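Local coordinates for glycosyl hydrolase (Rhizobium leguminosarum bv. trifolii, PDB 5NDX), which probably hydrolyses O-glycosidic bonds as a family 39 glycosidase, being the bacterial orthologue of human alpha-L-iduronidase, at residues N145-G150 with S189-A194; G318-S321 with F326-F329; P357-K362 with A481-L486. The protein carries 2 engineered substitutions. One frame throughout, in Å; residues are numbered along the deposited sequence.

Contact 1. Residues N145-G150 with S189-A194; sequences NQADSG and SPIFRA. Engineered in segment 145-150: Q146 (natural residue Glu). With 8U8 ((2~{R},3~{S},4~{S},5~{R},6~{S})-6-(4-methyl-2-oxidanylidene-chromen-7-yl)oxy-3,4,5-tris(oxidanyl)oxane-2-carboxylic acid), chain M.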
ATOM      1  N   ASN A 145      11.594 -15.889   0.496  1.00 74.30           N
ATOM      2  CA  ASN A 145      10.182 -16.091   0.316  1.00 79.76           C
ATOM      3  C   ASN A 145       9.863 -17.594   0.192  1.00 84.46           C
ATOM      4  O   ASN A 145      10.737 -18.433  -0.173  1.00 83.54           O
ATOM      5  CB  ASN A 145       9.716 -15.331  -0.927  1.00 79.17           C
ATOM      6  CG  ASN A 145       8.212 -15.362  -1.095  1.00 83.53           C
ATOM      7  OD1 ASN A 145       7.456 -14.961  -0.181  1.00 73.44           O
ATOM      8  ND2 ASN A 145       7.758 -15.898  -2.248  1.00 82.68           N
ATOM      9  N   GLN A 146       8.612 -17.902   0.541  1.00 86.88           N
ATOM     10  CA  GLN A 146       8.126 -19.243   0.621  1.00 92.02           C
ATOM     11  C   GLN A 146       9.244 -20.031   1.294  1.00 95.12           C
ATOM     12  O   GLN A 146       9.527 -19.818   2.482  1.00100.50           O
ATOM     13  CB  GLN A 146       7.723 -19.780  -0.767  1.00 95.10           C
ATOM     14  CG  GLN A 146       6.253 -19.574  -1.120  1.00 99.14           C
ATOM     15  CD  GLN A 146       5.990 -18.482  -2.161  1.00100.67           C
ATOM     16  OE1 GLN A 146       6.574 -18.485  -3.248  1.00109.63           O
ATOM     17  NE2 GLN A 146       5.082 -17.567  -1.842  1.00 91.66           N
ATOM     18  N   ALA A 147       9.965 -20.801   0.492  1.00 88.10           N
ATOM     19  CA  ALA A 147      10.682 -21.969   0.949  1.00 90.24           C
ATOM     20  C   ALA A 147       9.816 -23.262   1.099  1.00 89.62           C
ATOM     21  O   ALA A 147      10.357 -24.371   1.141  1.00 97.99           O
ATOM     22  CB  ALA A 147      11.532 -21.694   2.184  1.00 88.45           C
ATOM     23  N   ASP A 148       8.493 -23.125   1.142  1.00 84.11           N
ATOM     24  CA  ASP A 148       7.568 -24.267   1.082  1.00 83.29           C
ATOM     25  C   ASP A 148       6.783 -24.195  -0.248  1.00 89.79           C
ATOM     26  O   ASP A 148       5.558 -24.166  -0.254  1.00 96.17           O
ATOM     27  CB  ASP A 148       6.665 -24.280   2.326  1.00 70.31           C
ATOM     28  CG  ASP A 148       5.722 -23.171   2.342  1.00 57.32           C
ATOM     29  OD1 ASP A 148       5.990 -22.129   1.753  1.00 53.63           O
ATOM     30  OD2 ASP A 148       4.720 -23.305   2.968  1.00 58.97           O
ATOM     31  N   SER A 149       7.534 -24.135  -1.358  1.00100.19           N
ATOM     32  CA  SER A 149       7.011 -24.224  -2.738  1.00102.81           C
ATOM     33  C   SER A 149       8.124 -24.730  -3.705  1.00105.45           C
ATOM     34  O   SER A 149       8.206 -25.934  -3.966  1.00106.62           O
ATOM     35  CB  SER A 149       6.413 -22.883  -3.176  1.00103.02           C
ATOM     36  OG  SER A 149       5.208 -22.625  -2.470  1.00104.66           O
ATOM     37  N   GLY A 150       8.988 -23.833  -4.195  1.00105.61           N
ATOM     38  CA  GLY A 150      10.147 -24.203  -5.018  1.00102.85           C
ATOM     39  C   GLY A 150      11.452 -23.759  -4.372  1.00106.35           C
ATOM     40  O   GLY A 150      12.256 -23.112  -5.028  1.00112.82           O
ATOM     41  N   SER A 189       2.964 -25.366   7.163  1.00 51.05           N
ATOM     42  CA  SER A 189       3.824 -26.214   6.349  1.00 51.56           C
ATOM     43  C   SER A 189       5.030 -26.761   7.138  1.00 53.76           C
ATOM     44  O   SER A 189       5.325 -26.276   8.257  1.00 51.94           O
ATOM     45  CB  SER A 189       4.328 -25.432   5.139  1.00 50.53           C
ATOM     46  OG  SER A 189       5.203 -24.400   5.545  1.00 48.52           O
ATOM     47  N   PRO A 190       5.721 -27.775   6.561  1.00 54.83           N
ATOM     48  CA  PRO A 190       6.891 -28.346   7.193  1.00 55.71           C
ATOM     49  C   PRO A 190       7.982 -27.340   7.502  1.00 54.34           C
ATOM     50  O   PRO A 190       8.497 -27.335   8.623  1.00 56.35           O
ATOM     51  CB  PRO A 190       7.369 -29.371   6.155  1.00 56.74           C
ATOM     52  CG  PRO A 190       6.105 -29.899   5.601  1.00 56.71           C
ATOM     53  CD  PRO A 190       5.249 -28.649   5.457  1.00 57.21           C
ATOM     54  N   ILE A 191       8.314 -26.493   6.521  1.00 52.04           N
ATOM     55  CA  ILE A 191       9.244 -25.414   6.732  1.00 52.22           C
ATOM     56  C   ILE A 191       8.831 -24.513   7.910  1.00 49.53           C
ATOM     57  O   ILE A 191       9.658 -24.121   8.701  1.00 47.80           O
ATOM     58  CB  ILE A 191       9.403 -24.546   5.465  1.00 54.34           C
ATOM     59  CG1 ILE A 191      10.241 -25.284   4.415  1.00 57.57           C
ATOM     60  CG2 ILE A 191      10.135 -23.239   5.797  1.00 54.07           C
ATOM     61  CD1 ILE A 191      11.740 -25.365   4.762  1.00 57.92           C
ATOM     62  N   PHE A 192       7.552 -24.169   7.993  1.00 47.78           N
ATOM     63  CA  PHE A 192       7.089 -23.286   9.043  1.00 48.04           C
ATOM     64  C   PHE A 192       7.314 -23.956  10.385  1.00 47.30           C
ATOM     65  O   PHE A 192       7.924 -23.381  11.246  1.00 45.18           O
ATOM     66  CB  PHE A 192       5.633 -22.872   8.869  1.00 44.14           C
ATOM     67  CG  PHE A 192       5.107 -22.074  10.025  1.00 44.34           C
ATOM     68  CD1 PHE A 192       4.531 -22.712  11.140  1.00 45.76           C
ATOM     69  CD2 PHE A 192       5.156 -20.686  10.009  1.00 44.61           C
ATOM     70  CE1 PHE A 192       4.060 -21.972  12.229  1.00 45.73           C
ATOM     71  CE2 PHE A 192       4.702 -19.948  11.094  1.00 45.08           C
ATOM     72  CZ  PHE A 192       4.150 -20.579  12.206  1.00 45.04           C
ATOM     73  N   ARG A 193       6.813 -25.171  10.535  1.00 50.84           N
ATOM     74  CA  ARG A 193       6.949 -25.911  11.799  1.00 53.31           C
ATOM     75  C   ARG A 193       8.386 -26.104  12.177  1.00 51.85           C
ATOM     76  O   ARG A 193       8.749 -25.919  13.341  1.00 51.62           O
ATOM     77  CB  ARG A 193       6.230 -27.251  11.732  1.00 56.07           C
ATOM     78  CG  ARG A 193       4.727 -27.064  11.730  1.00 59.09           C
ATOM     79  CD  ARG A 193       3.949 -28.372  11.889  1.00 63.08           C
ATOM     80  NE  ARG A 193       3.582 -28.875  10.579  1.00 67.49           N
ATOM     81  CZ  ARG A 193       4.090 -29.933   9.944  1.00 73.08           C
ATOM     82  NH1 ARG A 193       3.640 -30.229   8.726  1.00 75.81           N
ATOM     83  NH2 ARG A 193       5.022 -30.703  10.483  1.00 78.50           N
ATOM     84  N   ALA A 194       9.209 -26.405  11.182  1.00 51.14           N
ATOM     85  CA  ALA A 194      10.642 -26.576  11.418  1.00 52.19           C
ATOM     86  C   ALA A 194      11.324 -25.313  11.913  1.00 51.58           C
ATOM     87  O   ALA A 194      12.175 -25.376  12.806  1.00 52.09           O
ATOM     88  CB  ALA A 194      11.323 -27.083  10.158  1.00 53.39           C
TER
HETATM   89  C15 8U8 M 712       3.616 -22.330  -6.171  1.00126.91           C
HETATM   90  C13 8U8 M 712       2.919 -21.954  -5.000  1.00131.95           C
HETATM   91  C14 8U8 M 712       2.413 -22.960  -4.173  1.00132.30           C
HETATM   92  C16 8U8 M 712       1.752 -22.632  -2.986  1.00131.61           C
HETATM   93  O9  8U8 M 712       1.307 -23.570  -2.326  1.00128.59           O
HETATM   94  O8  8U8 M 712       1.567 -21.316  -2.609  1.00122.24           O
HETATM   95  C11 8U8 M 712       2.150 -20.308  -3.336  1.00118.18           C
HETATM   96  C10 8U8 M 712       2.065 -18.996  -2.858  1.00111.55           C
HETATM   97  C12 8U8 M 712       2.823 -20.615  -4.550  1.00128.18           C
HETATM   98  C7  8U8 M 712       3.432 -19.552  -5.244  1.00122.67           C
HETATM   99  C8  8U8 M 712       3.348 -18.242  -4.759  1.00115.94           C
HETATM  100  C9  8U8 M 712       2.656 -17.948  -3.573  1.00109.17           C
HETATM  101  O2  8U8 M 712       2.578 -16.678  -3.037  1.00 90.24           O
HETATM  102  C5  8U8 M 712       2.677 -15.431  -3.829  1.00 68.08           C
HETATM  103  O1  8U8 M 712       1.811 -15.539  -4.969  1.00 60.78           O
HETATM  104  C1  8U8 M 712       1.988 -14.654  -6.007  1.00 48.18           C
HETATM  105  C6  8U8 M 712       0.649 -14.376  -6.394  1.00 35.15           C
HETATM  106  O7  8U8 M 712       0.485 -14.038  -7.560  1.00 37.79           O
HETATM  107  O6  8U8 M 712      -0.196 -14.472  -5.522  1.00 37.30           O
HETATM  108  C2  8U8 M 712       2.612 -13.269  -5.657  1.00 59.96           C
HETATM  109  O5  8U8 M 712       1.602 -12.447  -5.036  1.00 54.97           O
HETATM  110  C3  8U8 M 712       3.931 -13.373  -4.773  1.00 54.95           C
HETATM  111  O4  8U8 M 712       5.025 -12.955  -5.513  1.00 55.21           O
HETATM  112  C4  8U8 M 712       4.152 -14.821  -4.233  1.00 66.47           C
HETATM  113  O3  8U8 M 712       5.178 -14.763  -3.159  1.00 53.88           O
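D148 and I191 form the nearest CA pair, 6.0 Å apart, where the loop after strand 140-142 of the TIM barrel passes the first turn of helix 190-200. S189, the N-cap of that helix, donates its OG to D148 OD2 at 2.8 Å, coming from above the carboxylate plane. The same OG weakly accepts from F192 N. D148 CG lies between the backbone N and the carbonyl carbon (chi1 69°), which sets OD2 beside the S189 hydroxyl; OD1 accepts from A185 N, and OD2 also from R186 N. With an alanine here, S189 OG and these two backbone N-H groups would probably lose their common acceptor, and the loop its polar tie to the helix start. Beside this, I191 lays CG1 against A147 O at 3.4 Å and CG2 near A147 CB at 4.2 Å. On the ligand side, N145 ND2 and the engineered Q146 NE2 both donate to 8U8 O3, at 3.0 and 3.1 Å. Q146 NE2 also lies 2.9 Å from 8U8 O2, the glycosidic oxygen; the natural residue is Glu, the predicted proton donor. Three hydrogen bonds on one buried carboxylate fix the loop just beyond the Asn-Glu pair characteristic of clan GH-A enzymes.

Contact 2. Residues G318-S321 with F326-F329; sequences GGWS and FAYF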
ATOM      1  N   GLY A 318       0.854  -4.193 -14.777  1.00 36.06           N
ATOM      2  CA  GLY A 318      -0.057  -4.908 -15.659  1.00 35.50           C
ATOM      3  C   GLY A 318      -1.354  -4.159 -15.895  1.00 35.76           C
ATOM      4  O   GLY A 318      -1.429  -2.940 -15.728  1.00 34.22           O
ATOM      5  N   GLY A 319      -2.366  -4.900 -16.327  1.00 34.83           N
ATOM      6  CA  GLY A 319      -3.606  -4.314 -16.826  1.00 33.08           C
ATOM      7  C   GLY A 319      -4.700  -4.133 -15.791  1.00 31.62           C
ATOM      8  O   GLY A 319      -4.523  -4.391 -14.582  1.00 31.24           O
ATOM      9  N   TRP A 320      -5.840  -3.697 -16.275  1.00 32.64           N
ATOM     10  CA  TRP A 320      -7.014  -3.412 -15.420  1.00 32.27           C
ATOM     11  C   TRP A 320      -7.457  -4.578 -14.548  1.00 33.79           C
ATOM     12  O   TRP A 320      -7.872  -4.374 -13.381  1.00 34.55           O
ATOM     13  CB  TRP A 320      -8.173  -2.966 -16.284  1.00 33.44           C
ATOM     14  CG  TRP A 320      -8.051  -1.602 -16.929  1.00 34.68           C
ATOM     15  CD1 TRP A 320      -7.793  -1.337 -18.243  1.00 35.20           C
ATOM     16  CD2 TRP A 320      -8.276  -0.341 -16.305  1.00 33.31           C
ATOM     17  NE1 TRP A 320      -7.799   0.010 -18.459  1.00 36.40           N
ATOM     18  CE2 TRP A 320      -8.102   0.646 -17.289  1.00 35.75           C
ATOM     19  CE3 TRP A 320      -8.549   0.053 -15.006  1.00 33.05           C
ATOM     20  CZ2 TRP A 320      -8.241   2.017 -17.019  1.00 34.63           C
ATOM     21  CZ3 TRP A 320      -8.688   1.408 -14.741  1.00 34.01           C
ATOM     22  CH2 TRP A 320      -8.544   2.371 -15.760  1.00 32.71           C
ATOM     23  N   SER A 321      -7.330  -5.792 -15.083  1.00 32.52           N
ATOM     24  CA  SER A 321      -7.863  -7.010 -14.508  1.00 33.68           C
ATOM     25  C   SER A 321      -6.820  -7.782 -13.766  1.00 32.10           C
ATOM     26  O   SER A 321      -7.111  -8.830 -13.199  1.00 34.97           O
ATOM     27  CB  SER A 321      -8.365  -7.956 -15.649  1.00 37.44           C
ATOM     28  OG  SER A 321      -9.528  -7.367 -16.115  1.00 46.50           O
ATOM     29  N   PHE A 326      -1.884   0.042 -10.702  1.00 29.73           N
ATOM     30  CA  PHE A 326      -2.082   0.891 -11.887  1.00 31.51           C
ATOM     31  C   PHE A 326      -2.470   0.027 -13.069  1.00 31.89           C
ATOM     32  O   PHE A 326      -2.056  -1.116 -13.135  1.00 31.65           O
ATOM     33  CB  PHE A 326      -0.812   1.653 -12.281  1.00 32.99           C
ATOM     34  CG  PHE A 326      -0.281   2.568 -11.202  1.00 32.56           C
ATOM     35  CD1 PHE A 326       0.580   2.080 -10.264  1.00 32.56           C
ATOM     36  CD2 PHE A 326      -0.646   3.895 -11.160  1.00 33.62           C
ATOM     37  CE1 PHE A 326       1.074   2.890  -9.267  1.00 34.43           C
ATOM     38  CE2 PHE A 326      -0.188   4.724 -10.135  1.00 33.85           C
ATOM     39  CZ  PHE A 326       0.677   4.214  -9.198  1.00 32.97           C
ATOM     40  N   ALA A 327      -3.246   0.608 -13.982  1.00 32.42           N
ATOM     41  CA  ALA A 327      -3.436   0.069 -15.313  1.00 33.10           C
ATOM     42  C   ALA A 327      -2.379   0.680 -16.256  1.00 33.24           C
ATOM     43  O   ALA A 327      -2.295   1.889 -16.437  1.00 33.83           O
ATOM     44  CB  ALA A 327      -4.840   0.380 -15.788  1.00 32.68           C
ATOM     45  N   TYR A 328      -1.536  -0.178 -16.788  1.00 34.52           N
ATOM     46  CA  TYR A 328      -0.435   0.177 -17.669  1.00 36.59           C
ATOM     47  C   TYR A 328      -0.982   0.188 -19.107  1.00 36.54           C
ATOM     48  O   TYR A 328      -1.609  -0.761 -19.540  1.00 36.20           O
ATOM     49  CB  TYR A 328       0.701  -0.873 -17.516  1.00 37.87           C
ATOM     50  CG  TYR A 328       1.763  -0.772 -18.568  1.00 39.90           C
ATOM     51  CD1 TYR A 328       2.801   0.167 -18.467  1.00 39.88           C
ATOM     52  CD2 TYR A 328       1.723  -1.596 -19.690  1.00 42.22           C
ATOM     53  CE1 TYR A 328       3.765   0.293 -19.466  1.00 42.36           C
ATOM     54  CE2 TYR A 328       2.689  -1.486 -20.696  1.00 42.51           C
ATOM     55  CZ  TYR A 328       3.702  -0.550 -20.596  1.00 43.29           C
ATOM     56  OH  TYR A 328       4.618  -0.432 -21.639  1.00 43.43           O
ATOM     57  N   PHE A 329      -0.787   1.297 -19.798  1.00 36.34           N
ATOM     58  CA  PHE A 329      -1.036   1.426 -21.221  1.00 36.82           C
ATOM     59  C   PHE A 329       0.308   1.621 -21.900  1.00 38.46           C
ATOM     60  O   PHE A 329       1.061   2.543 -21.558  1.00 38.84           O
ATOM     61  CB  PHE A 329      -1.842   2.679 -21.504  1.00 37.62           C
ATOM     62  CG  PHE A 329      -3.257   2.596 -21.073  1.00 35.80           C
ATOM     63  CD1 PHE A 329      -3.621   2.876 -19.755  1.00 34.77           C
ATOM     64  CD2 PHE A 329      -4.219   2.246 -21.979  1.00 35.34           C
ATOM     65  CE1 PHE A 329      -4.944   2.806 -19.362  1.00 34.27           C
ATOM     66  CE2 PHE A 329      -5.535   2.175 -21.600  1.00 36.43           C
ATOM     67  CZ  PHE A 329      -5.898   2.480 -20.283  1.00 36.25           C
TER
HETATM   68  O   HOH W   1       0.556  -1.461 -13.715  1.00 34.88           O
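G318 and Y328 join the loop that follows strand 307-310, the last strand of the TIM barrel, to strand 326-330 of a small two-stranded antiparallel sheet. The touching parts run nearly at right angles and meet through a backbone bond, a water bridge and aromatic packing. In the backbone bond, Y328 N donates to G318 O at 3.0 Å, nearly straight at 161°. The water accepts from G318 N at 2.9 Å and donates to F326 O at 2.7 Å, linking a loop N-H to a strand carbonyl. G319, next in the loop, passes close to A327, and its carbonyl takes K363 NZ.

The apolar contact belongs to W320, A327 and F329. With W320 CG anti to its carbonyl carbon (chi1 -70°), the indole folds back over the strand. F329 brings its ring end to the same indole, CZ lying 3.6 Å from W320 NE1, with the F329 ring and the five-membered ring of W320 turned 83° apart. W456 stacks on W320 and meets F329 edge-to-face, tying both rings to helix 452-457. The A327 methyl makes a CH-pi contact over the indole face, its CB 3.6 Å from the centroid of the W320 six-membered ring.

Contact 3. Residues P357-K362 with A481-L486; sequences PFDIIK and AQFAEL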
ATOM      1  N   PRO A 357       7.264   4.289 -24.640  1.00 47.30           N
ATOM      2  CA  PRO A 357       6.482   5.236 -23.868  1.00 46.06           C
ATOM      3  C   PRO A 357       5.213   4.559 -23.219  1.00 44.08           C
ATOM      4  O   PRO A 357       4.883   3.416 -23.557  1.00 40.88           O
ATOM      5  CB  PRO A 357       6.101   6.281 -24.905  1.00 46.59           C
ATOM      6  CG  PRO A 357       6.049   5.543 -26.182  1.00 49.87           C
ATOM      7  CD  PRO A 357       7.071   4.449 -26.098  1.00 48.59           C
ATOM      8  N   PHE A 358       4.583   5.227 -22.245  1.00 40.34           N
ATOM      9  CA  PHE A 358       3.528   4.584 -21.459  1.00 39.60           C
ATOM     10  C   PHE A 358       2.768   5.603 -20.685  1.00 37.70           C
ATOM     11  O   PHE A 358       3.271   6.696 -20.426  1.00 36.97           O
ATOM     12  CB  PHE A 358       4.077   3.511 -20.474  1.00 39.52           C
ATOM     13  CG  PHE A 358       4.874   4.095 -19.335  1.00 40.24           C
ATOM     14  CD1 PHE A 358       6.209   4.479 -19.522  1.00 42.41           C
ATOM     15  CD2 PHE A 358       4.292   4.318 -18.093  1.00 37.94           C
ATOM     16  CE1 PHE A 358       6.925   5.076 -18.490  1.00 41.00           C
ATOM     17  CE2 PHE A 358       5.000   4.905 -17.079  1.00 38.23           C
ATOM     18  CZ  PHE A 358       6.320   5.276 -17.267  1.00 39.92           C
ATOM     19  N   ASP A 359       1.558   5.211 -20.309  1.00 35.74           N
ATOM     20  CA  ASP A 359       0.746   5.908 -19.354  1.00 36.50           C
ATOM     21  C   ASP A 359       0.249   4.886 -18.341  1.00 36.42           C
ATOM     22  O   ASP A 359      -0.119   3.743 -18.703  1.00 35.64           O
ATOM     23  CB  ASP A 359      -0.409   6.605 -20.051  1.00 37.98           C
ATOM     24  CG  ASP A 359       0.013   7.907 -20.728  1.00 40.34           C
ATOM     25  OD1 ASP A 359       0.163   8.909 -20.015  1.00 41.69           O
ATOM     26  OD2 ASP A 359       0.196   7.923 -21.967  1.00 41.14           O
ATOM     27  N   ILE A 360       0.189   5.325 -17.092  1.00 33.91           N
ATOM     28  CA  ILE A 360      -0.407   4.539 -16.027  1.00 34.04           C
ATOM     29  C   ILE A 360      -1.530   5.316 -15.360  1.00 34.34           C
ATOM     30  O   ILE A 360      -1.428   6.522 -15.121  1.00 31.24           O
ATOM     31  CB  ILE A 360       0.597   4.076 -14.955  1.00 34.60           C
ATOM     32  CG1 ILE A 360       1.444   5.217 -14.410  1.00 35.16           C
ATOM     33  CG2 ILE A 360       1.437   2.973 -15.550  1.00 35.35           C
ATOM     34  CD1 ILE A 360       2.430   4.775 -13.350  1.00 37.35           C
ATOM     35  N   ILE A 361      -2.617   4.581 -15.092  1.00 32.94           N
ATOM     36  CA  ILE A 361      -3.767   5.097 -14.449  1.00 32.16           C
ATOM     37  C   ILE A 361      -3.984   4.363 -13.107  1.00 31.57           C
ATOM     38  O   ILE A 361      -3.956   3.142 -13.053  1.00 31.99           O
ATOM     39  CB  ILE A 361      -4.980   4.935 -15.361  1.00 31.75           C
ATOM     40  CG1 ILE A 361      -4.826   5.710 -16.669  1.00 33.42           C
ATOM     41  CG2 ILE A 361      -6.241   5.382 -14.670  1.00 31.41           C
ATOM     42  CD1 ILE A 361      -4.738   7.230 -16.539  1.00 35.17           C
ATOM     43  N   LYS A 362      -4.178   5.110 -12.042  1.00 31.34           N
ATOM     44  CA  LYS A 362      -4.493   4.559 -10.698  1.00 32.02           C
ATOM     45  C   LYS A 362      -5.745   3.766 -10.607  1.00 29.70           C
ATOM     46  O   LYS A 362      -6.787   4.166 -11.085  1.00 29.20           O
ATOM     47  CB  LYS A 362      -4.634   5.680  -9.660  1.00 34.61           C
ATOM     48  CG  LYS A 362      -3.330   6.230  -9.269  1.00 38.84           C
ATOM     49  CD  LYS A 362      -3.251   7.580  -8.506  1.00 40.41           C
ATOM     50  CE  LYS A 362      -4.311   7.911  -7.540  1.00 39.17           C
ATOM     51  NZ  LYS A 362      -3.908   9.136  -6.705  1.00 38.89           N
ATOM     52  N   ALA A 481      -7.105  13.626 -24.672  1.00 39.05           N
ATOM     53  CA  ALA A 481      -8.317  14.053 -23.957  1.00 41.28           C
ATOM     54  C   ALA A 481      -8.930  12.913 -23.114  1.00 39.36           C
ATOM     55  O   ALA A 481      -9.423  13.151 -22.028  1.00 40.41           O
ATOM     56  CB  ALA A 481      -9.371  14.609 -24.914  1.00 41.45           C
ATOM     57  N   GLN A 482      -8.886  11.692 -23.622  1.00 39.46           N
ATOM     58  CA  GLN A 482      -9.399  10.508 -22.884  1.00 38.43           C
ATOM     59  C   GLN A 482      -8.588  10.198 -21.635  1.00 37.25           C
ATOM     60  O   GLN A 482      -9.142   9.975 -20.558  1.00 35.78           O
ATOM     61  CB  GLN A 482      -9.487   9.302 -23.810  1.00 37.90           C
ATOM     62  CG  GLN A 482     -10.679   9.430 -24.731  1.00 37.68           C
ATOM     63  CD  GLN A 482     -10.722   8.392 -25.845  1.00 38.25           C
ATOM     64  OE1 GLN A 482      -9.705   7.809 -26.225  1.00 38.12           O
ATOM     65  NE2 GLN A 482     -11.936   8.100 -26.314  1.00 37.76           N
ATOM     66  N   PHE A 483      -7.278  10.292 -21.769  1.00 36.41           N
ATOM     67  CA  PHE A 483      -6.402  10.198 -20.634  1.00 36.82           C
ATOM     68  C   PHE A 483      -6.633  11.294 -19.573  1.00 36.33           C
ATOM     69  O   PHE A 483      -6.566  10.992 -18.371  1.00 34.02           O
ATOM     70  CB  PHE A 483      -4.942  10.187 -21.048  1.00 37.57           C
ATOM     71  CG  PHE A 483      -4.412   8.821 -21.422  1.00 37.30           C
ATOM     72  CD1 PHE A 483      -4.491   7.763 -20.541  1.00 37.87           C
ATOM     73  CD2 PHE A 483      -3.763   8.619 -22.637  1.00 38.94           C
ATOM     74  CE1 PHE A 483      -3.979   6.513 -20.862  1.00 37.80           C
ATOM     75  CE2 PHE A 483      -3.235   7.385 -22.964  1.00 39.05           C
ATOM     76  CZ  PHE A 483      -3.372   6.316 -22.090  1.00 39.80           C
ATOM     77  N   ALA A 484      -6.937  12.517 -19.997  1.00 35.88           N
ATOM     78  CA  ALA A 484      -7.215  13.613 -19.071  1.00 35.62           C
ATOM     79  C   ALA A 484      -8.521  13.280 -18.320  1.00 36.38           C
ATOM     80  O   ALA A 484      -8.628  13.514 -17.124  1.00 35.44           O
ATOM     81  CB  ALA A 484      -7.326  14.989 -19.785  1.00 34.84           C
ATOM     82  N   GLU A 485      -9.486  12.704 -19.016  1.00 34.79           N
ATOM     83  CA  GLU A 485     -10.722  12.258 -18.386  1.00 35.66           C
ATOM     84  C   GLU A 485     -10.457  11.128 -17.372  1.00 33.58           C
ATOM     85  O   GLU A 485     -10.990  11.155 -16.284  1.00 32.63           O
ATOM     86  CB  GLU A 485     -11.748  11.900 -19.479  1.00 37.65           C
ATOM     87  CG  GLU A 485     -13.097  11.415 -19.008  1.00 42.99           C
ATOM     88  CD  GLU A 485     -14.024  10.866 -20.168  1.00 46.99           C
ATOM     89  OE1 GLU A 485     -13.636  10.807 -21.389  1.00 46.28           O
ATOM     90  OE2 GLU A 485     -15.167  10.489 -19.831  1.00 47.21           O
ATOM     91  N   LEU A 486      -9.591  10.175 -17.694  1.00 33.17           N
ATOM     92  CA  LEU A 486      -9.255   9.097 -16.767  1.00 33.38           C
ATOM     93  C   LEU A 486      -8.506   9.589 -15.563  1.00 32.46           C
ATOM     94  O   LEU A 486      -8.768   9.141 -14.433  1.00 30.15           O
ATOM     95  CB  LEU A 486      -8.436   7.974 -17.449  1.00 34.93           C
ATOM     96  CG  LEU A 486      -9.114   7.206 -18.590  1.00 36.09           C
ATOM     97  CD1 LEU A 486      -8.200   6.110 -19.058  1.00 36.51           C
ATOM     98  CD2 LEU A 486     -10.468   6.600 -18.262  1.00 35.35           C
TER
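D359 and I361, both on one face of strand 358-362, pack against F483 and L486 of helix 480-489. The segment axes approach to 9.8 Å and run roughly alongside, 28° apart. The tight part is the F483 ring. D359 CB sits over its face in a CH-pi contact, 3.6 Å from F483 CZ, while D359 OD2 lies 3.6 Å from F483 CE2 with carboxylate and ring planes 33° apart. I361 CD1 comes instead to the ring edge, 4.0 Å from F483 CD1. Bent at chi2 (-64°), I361 carries the same methyl to L486 CB at 3.9 Å, so one terminal carbon touches both F483 and L486, three residues apart on the helix.

The segments share no polar bond; the D359 carboxylate, besides lying against the F483 ring, finds its polar partners elsewhere. Its OD1 forms a salt bridge with R487 and its OD2 one with R549, besides accepting from L546 N; two arginines would probably favour the ionised form. On the loose side of the helix, A481 and A484 are exposed and E485 is partly so, its OE1 bonded to Q459 NE2.

F358 and I360 point the other way, onto helix 36-45. On the near face, F329 of strand 326-330 meets F483 edge-to-face, and V455 and W456 of helix 452-457 pack on L486, so the strand lies between helix 36-45 and helices 452-457 and 480-489.

In the fold
Contacts 2 and 3 form one continuous piece of structure, their centres 11 Å apart. Strands 326-330 and 358-362 are antiparallel neighbours, joined by F329 N to D359 O and A327 N to I361 O, both 2.8 Å. Contact 1 stands apart in the barrel: its centre is 32 Å from that of contact 2 and 41 Å from that of contact 3, with nearest atoms about 18 and 24 Å away. Contact 1 alone includes residues of the ligand pocket, among them the engineered Q146 at the predicted proton-donor position. In contact 2, G318 lies about 12 Å from a bound 8U8, and contact 3 lies away from the annotated sites.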